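Local coordinates for RV1873 (Mycobacterium tuberculosis, PDB 2JEK), which is of unknown function but belongs to the DUF1810 family of conserved proteins and folds as a right-handed superhelix of short helices, at residues A[8-13]-A[65-70]; A[40-45]-A[107-112]; A[83-88]-A[123-128]. All blocks are in the same frame, centred on the assembly; numbering follows the deposited sequence.

Contact 1 (A[8-13]-A[65-70]); sequences FDLKRF and AQAYLQ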
loop_
_atom_site.group_PDB
_atom_site.type_symbol
_atom_site.label_atom_id
_atom_site.label_comp_id
_atom_site.label_asym_id
_atom_site.label_seq_id
_atom_site.Cartn_x
_atom_site.Cartn_y
_atom_site.Cartn_z
ATOM N N PHE A 8 12.512 11.704 -5.539
ATOM C CA PHE A 8 11.384 11.530 -4.616
ATOM C C PHE A 8 11.783 10.982 -3.241
ATOM O O PHE A 8 10.914 10.729 -2.409
ATOM C CB PHE A 8 10.320 10.621 -5.231
ATOM C CG PHE A 8 9.641 11.207 -6.438
ATOM C CD1 PHE A 8 8.707 12.227 -6.307
ATOM C CD2 PHE A 8 9.936 10.725 -7.707
ATOM C CE1 PHE A 8 8.065 12.748 -7.425
ATOM C CE2 PHE A 8 9.309 11.253 -8.838
ATOM C CZ PHE A 8 8.372 12.264 -8.692
ATOM N N ASP A 9 13.079 10.804 -2.997
ATOM C CA ASP A 9 13.544 10.237 -1.722
ATOM C C ASP A 9 12.892 8.864 -1.455
ATOM O O ASP A 9 12.444 8.561 -0.335
ATOM C CB ASP A 9 13.304 11.226 -0.568
ATOM C CG ASP A 9 13.951 10.789 0.741
ATOM O OD1 ASP A 9 14.951 10.044 0.697
ATOM O OD2 ASP A 9 13.446 11.194 1.807
ATOM N N LEU A 10 12.843 8.034 -2.490
ATOM C CA LEU A 10 12.297 6.680 -2.357
ATOM C C LEU A 10 13.164 5.846 -1.431
ATOM O O LEU A 10 12.704 4.855 -0.860
ATOM C CB LEU A 10 12.150 5.981 -3.712
ATOM C CG LEU A 10 11.156 6.642 -4.671
ATOM C CD1 LEU A 10 11.192 5.906 -6.003
ATOM C CD2 LEU A 10 9.730 6.692 -4.105
ATOM N N LYS A 11 14.425 6.246 -1.265
ATOM C CA LYS A 11 15.288 5.529 -0.339
ATOM C C LYS A 11 14.692 5.450 1.075
ATOM O O LYS A 11 14.960 4.489 1.800
ATOM C CB LYS A 11 16.714 6.090 -0.345
ATOM C CG LYS A 11 16.891 7.439 0.333
ATOM C CD LYS A 11 18.360 7.843 0.390
ATOM C CE LYS A 11 18.531 9.266 0.885
ATOM N NZ LYS A 11 18.160 9.457 2.309
ATOM N N ARG A 12 13.868 6.429 1.462
ATOM C CA ARG A 12 13.247 6.398 2.780
ATOM C C ARG A 12 12.441 5.107 2.970
ATOM O O ARG A 12 12.428 4.535 4.062
ATOM C CB ARG A 12 12.395 7.653 3.036
ATOM C CG ARG A 12 10.999 7.722 2.389
ATOM C CD ARG A 12 10.450 9.131 2.593
ATOM N NE ARG A 12 9.080 9.339 2.117
ATOM C CZ ARG A 12 8.743 9.511 0.836
ATOM N NH1 ARG A 12 9.660 9.442 -0.114
ATOM N NH2 ARG A 12 7.473 9.717 0.493
ATOM N N PHE A 13 11.807 4.634 1.898
ATOM C CA PHE A 13 11.033 3.399 1.987
ATOM C C PHE A 13 11.951 2.183 2.048
ATOM O O PHE A 13 11.711 1.259 2.819
ATOM C CB PHE A 13 10.057 3.264 0.820
ATOM C CG PHE A 13 8.978 4.311 0.794
ATOM C CD1 PHE A 13 7.886 4.226 1.653
ATOM C CD2 PHE A 13 9.034 5.353 -0.124
ATOM C CE1 PHE A 13 6.893 5.190 1.614
ATOM C CE2 PHE A 13 8.044 6.324 -0.181
ATOM C CZ PHE A 13 6.961 6.226 0.685
ATOM N N ALA A 65 4.090 8.013 -6.863
ATOM C CA ALA A 65 3.581 6.632 -6.877
ATOM C C ALA A 65 4.110 5.879 -8.088
ATOM O O ALA A 65 4.478 4.703 -8.005
ATOM C CB ALA A 65 2.050 6.611 -6.846
ATOM N N GLN A 66 4.165 6.575 -9.222
ATOM C CA GLN A 66 4.680 5.956 -10.449
ATOM C C GLN A 66 6.167 5.634 -10.334
ATOM O O GLN A 66 6.611 4.553 -10.728
ATOM C CB GLN A 66 4.395 6.850 -11.650
ATOM C CG GLN A 66 2.907 6.926 -11.935
ATOM C CD GLN A 66 2.533 7.840 -13.072
ATOM O OE1 GLN A 66 3.259 8.782 -13.402
ATOM N NE2 GLN A 66 1.373 7.571 -13.680
ATOM N N ALA A 67 6.920 6.563 -9.755
ATOM C CA ALA A 67 8.345 6.317 -9.483
ATOM C C ALA A 67 8.549 5.143 -8.517
ATOM O O ALA A 67 9.479 4.348 -8.660
ATOM C CB ALA A 67 9.002 7.569 -8.954
ATOM N N TYR A 68 7.659 5.040 -7.536
ATOM C CA TYR A 68 7.713 3.963 -6.553
ATOM C C TYR A 68 7.567 2.607 -7.252
ATOM O O TYR A 68 8.336 1.666 -7.011
ATOM C CB TYR A 68 6.601 4.198 -5.525
ATOM C CG TYR A 68 6.623 3.286 -4.313
ATOM C CD1 TYR A 68 7.039 3.765 -3.064
ATOM C CD2 TYR A 68 6.225 1.953 -4.417
ATOM C CE1 TYR A 68 7.047 2.937 -1.959
ATOM C CE2 TYR A 68 6.243 1.118 -3.310
ATOM C CZ TYR A 68 6.667 1.617 -2.094
ATOM O OH TYR A 68 6.698 0.827 -0.968
ATOM N N LEU A 69 6.592 2.531 -8.155
ATOM C CA LEU A 69 6.370 1.317 -8.925
ATOM C C LEU A 69 7.531 0.957 -9.842
ATOM O O LEU A 69 7.794 -0.221 -10.065
ATOM C CB LEU A 69 5.086 1.429 -9.735
ATOM C CG LEU A 69 3.791 1.416 -8.919
ATOM C CD1 LEU A 69 2.644 1.670 -9.865
ATOM C CD2 LEU A 69 3.604 0.087 -8.215
ATOM N N GLN A 70 8.200 1.969 -10.383
ATOM C CA GLN A 70 9.341 1.742 -11.279
ATOM C C GLN A 70 10.567 1.248 -10.523
ATOM O O GLN A 70 11.451 0.609 -11.108
ATOM C CB GLN A 70 9.727 3.029 -11.999
ATOM C CG GLN A 70 8.763 3.486 -13.069
ATOM C CD GLN A 70 9.162 4.833 -13.646
ATOM O OE1 GLN A 70 9.437 5.789 -12.908
ATOM N NE2 GLN A 70 9.196 4.918 -14.972
#
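Three apolar side chains of 8-13, F8, L10 and F13, reach across to helix 62-70, and within 65-70 they meet two residues, A67 and Y68. A67 projects only a methyl, which lets the F8 ring and L10 come close to the helix. The ring of F8 comes down obliquely on that methyl, CD2 lying 3.5 Å from A67 CB. L10 supplies the middle bump: its two methyls divide around the backbone step from A67 to Y68. CD1 rests against the A67 carbonyl, 3.5 Å from A67 O, while CD2 turns to the Y68 ring, 4.1 Å from its CD1. At the other end the relation is reversed, and the projection comes from the helix. Y68 CG is anti to the backbone N (chi1 -172°), which swings the ring off the helix toward F13. There the CD1–CE1 edge of the tyrosine meets one face of the F13 ring in a T-shaped stack, with centroids 5.0 Å apart and planes at 80°. The touch is off centre, Y68 CE1 standing 3.6 Å from both CG and CD2 of F13.

R12 lies against the opposite face of F13, its aliphatic CG toward the rim, and its guanidinium plane has F13 CE2 over its centre. R12 NH1 also donates to D9 O at 2.9 Å, and a salt bridge to E64 ties the same arginine to helix 62-70. L74 of the next helix packs on L10, F13 and Y68 alike. No hydrogen bond joins the two segments directly; this is an apolar seam with an edge-to-face aromatic pair, by which the N-terminal turn and helix 11-17 pack against helix 62-70 in the all-helical DUF1810 fold.

Contact 2 (A[40-45]-A[107-112]); sequences FVFPQL and SSMTLF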
loop_
_atom_site.group_PDB
_atom_site.type_symbol
_atom_site.label_atom_id
_atom_site.label_comp_id
_atom_site.label_asym_id
_atom_site.label_seq_id
_atom_site.Cartn_x
_atom_site.Cartn_y
_atom_site.Cartn_z
ATOM N N PHE A 40 4.940 2.261 5.341
ATOM C CA PHE A 40 6.034 2.162 4.378
ATOM C C PHE A 40 6.070 0.823 3.626
ATOM O O PHE A 40 7.001 0.562 2.874
ATOM C CB PHE A 40 7.383 2.520 5.031
ATOM C CG PHE A 40 7.683 1.768 6.294
ATOM C CD1 PHE A 40 8.123 0.444 6.251
ATOM C CD2 PHE A 40 7.531 2.385 7.536
ATOM C CE1 PHE A 40 8.411 -0.250 7.416
ATOM C CE2 PHE A 40 7.835 1.700 8.713
ATOM C CZ PHE A 40 8.266 0.375 8.645
ATOM N N VAL A 41 5.035 -0.001 3.835
ATOM C CA VAL A 41 4.832 -1.256 3.082
ATOM C C VAL A 41 3.665 -1.104 2.082
ATOM O O VAL A 41 3.769 -1.558 0.938
ATOM C CB VAL A 41 4.586 -2.455 4.041
ATOM C CG1 VAL A 41 4.151 -3.722 3.279
ATOM C CG2 VAL A 41 5.845 -2.739 4.847
ATOM N N PHE A 42 2.568 -0.473 2.524
ATOM C CA PHE A 42 1.438 -0.183 1.654
ATOM C C PHE A 42 1.227 1.324 1.694
ATOM O O PHE A 42 0.334 1.823 2.388
ATOM C CB PHE A 42 0.182 -0.925 2.137
ATOM C CG PHE A 42 0.202 -2.400 1.856
ATOM C CD1 PHE A 42 0.082 -2.878 0.551
ATOM C CD2 PHE A 42 0.319 -3.310 2.896
ATOM C CE1 PHE A 42 0.074 -4.244 0.289
ATOM C CE2 PHE A 42 0.304 -4.689 2.633
ATOM C CZ PHE A 42 0.186 -5.152 1.338
ATOM N N PRO A 43 2.066 2.067 0.956
ATOM C CA PRO A 43 2.016 3.513 1.106
ATOM C C PRO A 43 0.735 4.137 0.585
ATOM O O PRO A 43 0.112 3.625 -0.354
ATOM C CB PRO A 43 3.218 3.992 0.278
ATOM C CG PRO A 43 4.118 2.768 0.185
ATOM C CD PRO A 43 3.132 1.655 0.027
ATOM N N GLN A 44 0.352 5.251 1.203
ATOM C CA GLN A 44 -0.837 5.990 0.806
ATOM C C GLN A 44 -0.471 7.460 0.597
ATOM O O GLN A 44 0.606 7.908 0.997
ATOM C CB GLN A 44 -1.926 5.866 1.876
ATOM C CG GLN A 44 -1.576 6.560 3.195
ATOM C CD GLN A 44 -2.646 6.417 4.241
ATOM O OE1 GLN A 44 -2.806 7.277 5.104
ATOM N NE2 GLN A 44 -3.384 5.324 4.180
ATOM N N LEU A 45 -1.382 8.218 -0.011
ATOM C CA LEU A 45 -1.119 9.628 -0.264
ATOM C C LEU A 45 -0.893 10.408 1.011
ATOM O O LEU A 45 -1.587 10.223 2.012
ATOM C CB LEU A 45 -2.256 10.296 -1.033
ATOM C CG LEU A 45 -2.302 10.055 -2.539
ATOM C CD1 LEU A 45 -3.520 10.773 -3.128
ATOM C CD2 LEU A 45 -1.037 10.522 -3.229
ATOM N N SER A 107 -6.673 2.704 0.758
ATOM C CA SER A 107 -6.074 3.921 0.225
ATOM C C SER A 107 -4.848 3.625 -0.629
ATOM O O SER A 107 -4.652 4.241 -1.679
ATOM C CB SER A 107 -5.684 4.869 1.357
ATOM O OG SER A 107 -6.838 5.212 2.123
ATOM N N SER A 108 -4.015 2.689 -0.169
ATOM C CA SER A 108 -2.820 2.305 -0.915
ATOM C C SER A 108 -3.191 1.676 -2.261
ATOM O O SER A 108 -2.663 2.052 -3.309
ATOM C CB SER A 108 -1.965 1.344 -0.084
ATOM O OG SER A 108 -0.753 1.030 -0.760
ATOM N N MET A 109 -4.104 0.719 -2.250
ATOM C CA MET A 109 -4.506 0.062 -3.499
ATOM C C MET A 109 -5.164 1.049 -4.467
ATOM O O MET A 109 -4.945 0.978 -5.676
ATOM C CB MET A 109 -5.443 -1.118 -3.215
ATOM C CG MET A 109 -4.821 -2.256 -2.384
ATOM S SD MET A 109 -3.388 -3.025 -3.183
ATOM C CE MET A 109 -2.006 -2.104 -2.491
ATOM N N THR A 110 -5.954 1.972 -3.932
ATOM C CA THR A 110 -6.641 2.977 -4.753
ATOM C C THR A 110 -5.599 3.843 -5.459
ATOM O O THR A 110 -5.686 4.073 -6.667
ATOM C CB THR A 110 -7.579 3.841 -3.897
ATOM O OG1 THR A 110 -8.589 2.998 -3.331
ATOM C CG2 THR A 110 -8.246 4.930 -4.731
ATOM N N LEU A 111 -4.606 4.304 -4.705
ATOM C CA LEU A 111 -3.528 5.117 -5.264
ATOM C C LEU A 111 -2.767 4.379 -6.364
ATOM O O LEU A 111 -2.616 4.894 -7.481
ATOM C CB LEU A 111 -2.561 5.520 -4.148
ATOM C CG LEU A 111 -1.246 6.181 -4.588
ATOM C CD1 LEU A 111 -1.498 7.473 -5.351
ATOM C CD2 LEU A 111 -0.343 6.427 -3.385
ATOM N N PHE A 112 -2.284 3.178 -6.064
ATOM C CA PHE A 112 -1.433 2.482 -7.024
ATOM C C PHE A 112 -2.225 1.971 -8.224
ATOM O O PHE A 112 -1.706 1.935 -9.339
ATOM C CB PHE A 112 -0.570 1.432 -6.323
ATOM C CG PHE A 112 0.531 2.050 -5.522
ATOM C CD1 PHE A 112 1.674 2.526 -6.169
ATOM C CD2 PHE A 112 0.424 2.216 -4.139
ATOM C CE1 PHE A 112 2.701 3.138 -5.456
ATOM C CE2 PHE A 112 1.445 2.837 -3.422
ATOM C CZ PHE A 112 2.588 3.294 -4.072
HETATM O O HOH W 1 -6.215 5.837 4.931
HETATM O O HOH W 2 -3.764 6.890 -1.049
#
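S108 and P43 meet where an irregular strip of chain after helix 38-41 runs across helix 101-115. S108 donates to P43 O at 2.8 Å, approaching from 36° above the carbonyl plane, its OG turned away from its own N (chi1 -176°). The same oxygen is pressed from other directions: S108 CA makes a CA-H...O contact at 3.3 Å, and the edge of the F112 ring brings CE2 to 3.4 Å. Around this close-fitting centre lie apolar pairs, with the bent M109 chain setting CE obliquely against F42 CD1 and L45 CD2 meeting L111 CD1 at 3.7 Å.

On the side of Q44 and S107 the fit is looser and water completes it. Q44 NE2 touches S107 CB at 3.7 Å and donates to a water that also bonds S107 OG, a hydroxyl held as well by L103 O of its own helix. A second water accepts from L45 N and donates to S107 O, 2.9 Å from each. All the touching residues are buried, yet P43 O is satisfied by the S108 hydroxyl, and L45 N and Q44 NE2 by the two waters: the interface carries its polar groups with short bonds and bridging water.

Contact 3 (A[83-88]-A[123-128]); sequences GLVNQV and VALLAK. With SO4 (sulfate ion), chain B.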
loop_
_atom_site.group_PDB
_atom_site.type_symbol
_atom_site.label_atom_id
_atom_site.label_comp_id
_atom_site.label_asym_id
_atom_site.label_seq_id
_atom_site.Cartn_x
_atom_site.Cartn_y
_atom_site.Cartn_z
ATOM N N GLY A 83 0.019 -9.439 -3.699
ATOM C CA GLY A 83 -0.259 -10.820 -4.098
ATOM C C GLY A 83 -0.452 -11.765 -2.927
ATOM O O GLY A 83 -1.351 -12.636 -2.946
ATOM N N LEU A 84 0.367 -11.590 -1.884
ATOM C CA LEU A 84 0.222 -12.388 -0.658
ATOM C C LEU A 84 -1.142 -12.188 -0.005
ATOM O O LEU A 84 -1.776 -13.151 0.441
ATOM C CB LEU A 84 1.348 -12.082 0.340
ATOM C CG LEU A 84 2.736 -12.562 -0.083
ATOM C CD1 LEU A 84 3.797 -12.004 0.858
ATOM C CD2 LEU A 84 2.771 -14.092 -0.130
ATOM N N VAL A 85 -1.602 -10.938 0.038
ATOM C CA VAL A 85 -2.917 -10.646 0.599
ATOM C C VAL A 85 -4.006 -11.285 -0.266
ATOM O O VAL A 85 -4.941 -11.894 0.255
ATOM C CB VAL A 85 -3.157 -9.120 0.760
ATOM C CG1 VAL A 85 -4.581 -8.843 1.258
ATOM C CG2 VAL A 85 -2.148 -8.513 1.744
ATOM N N ASN A 86 -3.870 -11.161 -1.587
ATOM C CA ASN A 86 -4.862 -11.738 -2.509
ATOM C C ASN A 86 -4.996 -13.252 -2.379
ATOM O O ASN A 86 -6.062 -13.792 -2.637
ATOM C CB ASN A 86 -4.567 -11.356 -3.953
ATOM C CG ASN A 86 -4.973 -9.935 -4.268
ATOM O OD1 ASN A 86 -5.842 -9.371 -3.614
ATOM N ND2 ASN A 86 -4.371 -9.368 -5.297
ATOM N N GLN A 87 -3.927 -13.900 -1.924
ATOM C CA GLN A 87 -3.825 -15.360 -1.783
ATOM C C GLN A 87 -4.508 -15.917 -0.527
ATOM O O GLN A 87 -4.839 -17.110 -0.474
ATOM C CB GLN A 87 -2.338 -15.729 -1.779
ATOM C CG GLN A 87 -2.010 -17.191 -1.918
ATOM C CD GLN A 87 -0.518 -17.424 -1.984
ATOM O OE1 GLN A 87 0.229 -17.055 -1.073
ATOM N NE2 GLN A 87 -0.074 -18.035 -3.065
ATOM N N VAL A 88 -4.707 -15.073 0.483
ATOM C CA VAL A 88 -5.335 -15.498 1.737
ATOM C C VAL A 88 -6.785 -15.930 1.486
ATOM O O VAL A 88 -7.521 -15.263 0.758
ATOM C CB VAL A 88 -5.287 -14.376 2.806
ATOM C CG1 VAL A 88 -5.933 -14.832 4.111
ATOM C CG2 VAL A 88 -3.850 -13.953 3.086
ATOM N N VAL A 123 -6.283 -3.840 -8.233
ATOM C CA VAL A 123 -7.718 -3.838 -8.483
ATOM C C VAL A 123 -8.343 -5.147 -8.008
ATOM O O VAL A 123 -9.439 -5.137 -7.445
ATOM C CB VAL A 123 -8.040 -3.554 -9.967
ATOM C CG1 VAL A 123 -9.541 -3.469 -10.156
ATOM C CG2 VAL A 123 -7.421 -2.239 -10.386
ATOM N N ALA A 124 -7.641 -6.260 -8.195
ATOM C CA ALA A 124 -8.112 -7.557 -7.701
ATOM C C ALA A 124 -8.303 -7.537 -6.187
ATOM O O ALA A 124 -9.271 -8.109 -5.667
ATOM C CB ALA A 124 -7.162 -8.677 -8.098
ATOM N N LEU A 125 -7.390 -6.875 -5.474
ATOM C CA LEU A 125 -7.498 -6.806 -4.012
ATOM C C LEU A 125 -8.753 -6.005 -3.642
ATOM O O LEU A 125 -9.543 -6.426 -2.784
ATOM C CB LEU A 125 -6.225 -6.219 -3.383
ATOM C CG LEU A 125 -6.022 -6.509 -1.887
ATOM C CD1 LEU A 125 -4.544 -6.433 -1.552
ATOM C CD2 LEU A 125 -6.815 -5.538 -1.004
ATOM N N LEU A 126 -8.956 -4.866 -4.299
ATOM C CA LEU A 126 -10.162 -4.064 -4.056
ATOM C C LEU A 126 -11.440 -4.839 -4.370
ATOM O O LEU A 126 -12.438 -4.752 -3.636
ATOM C CB LEU A 126 -10.114 -2.750 -4.844
ATOM C CG LEU A 126 -9.034 -1.755 -4.387
ATOM C CD1 LEU A 126 -8.885 -0.584 -5.350
ATOM C CD2 LEU A 126 -9.287 -1.231 -2.966
ATOM N N ALA A 127 -11.402 -5.623 -5.450
ATOM C CA ALA A 127 -12.566 -6.418 -5.856
ATOM C C ALA A 127 -12.866 -7.506 -4.828
ATOM O O ALA A 127 -14.025 -7.742 -4.476
ATOM C CB ALA A 127 -12.332 -7.029 -7.236
ATOM N N LYS A 128 -11.823 -8.169 -4.340
ATOM C CA LYS A 128 -12.001 -9.308 -3.444
ATOM C C LYS A 128 -12.431 -8.878 -2.049
ATOM O O LYS A 128 -13.286 -9.517 -1.411
ATOM C CB LYS A 128 -10.707 -10.132 -3.352
ATOM C CG LYS A 128 -10.818 -11.310 -2.386
ATOM C CD LYS A 128 -9.662 -12.268 -2.541
ATOM C CE LYS A 128 -9.682 -13.342 -1.459
ATOM N NZ LYS A 128 -8.625 -14.365 -1.673
HETATM S S SO4 B . -9.265 -16.208 -4.686
HETATM O O1 SO4 B . -9.651 -17.505 -5.240
HETATM O O2 SO4 B . -10.165 -15.843 -3.596
HETATM O O3 SO4 B . -9.277 -15.190 -5.731
HETATM O O4 SO4 B . -7.913 -16.344 -4.137
#
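K128 spans the gap between helices 74-87 and 120-129 fully extended. CB leaves its helix toward 83-88, and CG continues anti to the backbone N (chi1 178°). Farther out, CD passes 3.9 Å from N86 O, and CE comes 3.6 Å from V88 O and 3.3 Å from sulfate O2. At the tip, NZ donates to N86 O and to V88 O, each at 2.8 Å. It also bonds sulfate O2 at 2.9 Å and, weakly, O4; Q89 NE2 holds the same anion.

Deeper, segments 83-87 and 123-128 run in roughly the same direction, their axes at 29°. The amide of N86 lies against L125, OD1 being 3.1 Å from L125 CA, while ND2 donates to D121 O in the turn that opens helix 120-129. Beneath it V85 CG1 packs on L125 CD1 at 3.7 Å.

The ammonium group thus gathers carbonyl oxygens from the end of helix 74-87, where the backbone leaves the helical pattern, and its positive charge would be expected to suit the negative end of that helix dipole. The sulfate, probably from the crystallisation liquor, marks a spot able to receive an anion, without showing that one binds in the cell.

Overall arrangement
Contact 2 lies near the centre of the chain, and contacts 1 and 3 flank it on opposite sides, their own centres about 22 Å apart. Both flanks touch the middle: Y68 and L69 of contact 1 pack on P43 and F112, while L125 and L126 of contact 3 pack on M109, so helix 101-115 meets both. Helix 74-87, part of contact 3, also supplies L74 to contact 1 and L78 to both contact 1 and contact 2. The chemistry changes with place. Contact 1, buried though off centre, joins its segments by apolar and aromatic packing; central contact 2 adds a buried hydroxyl and waters; partly buried contact 3 ends in a lysine and an anion.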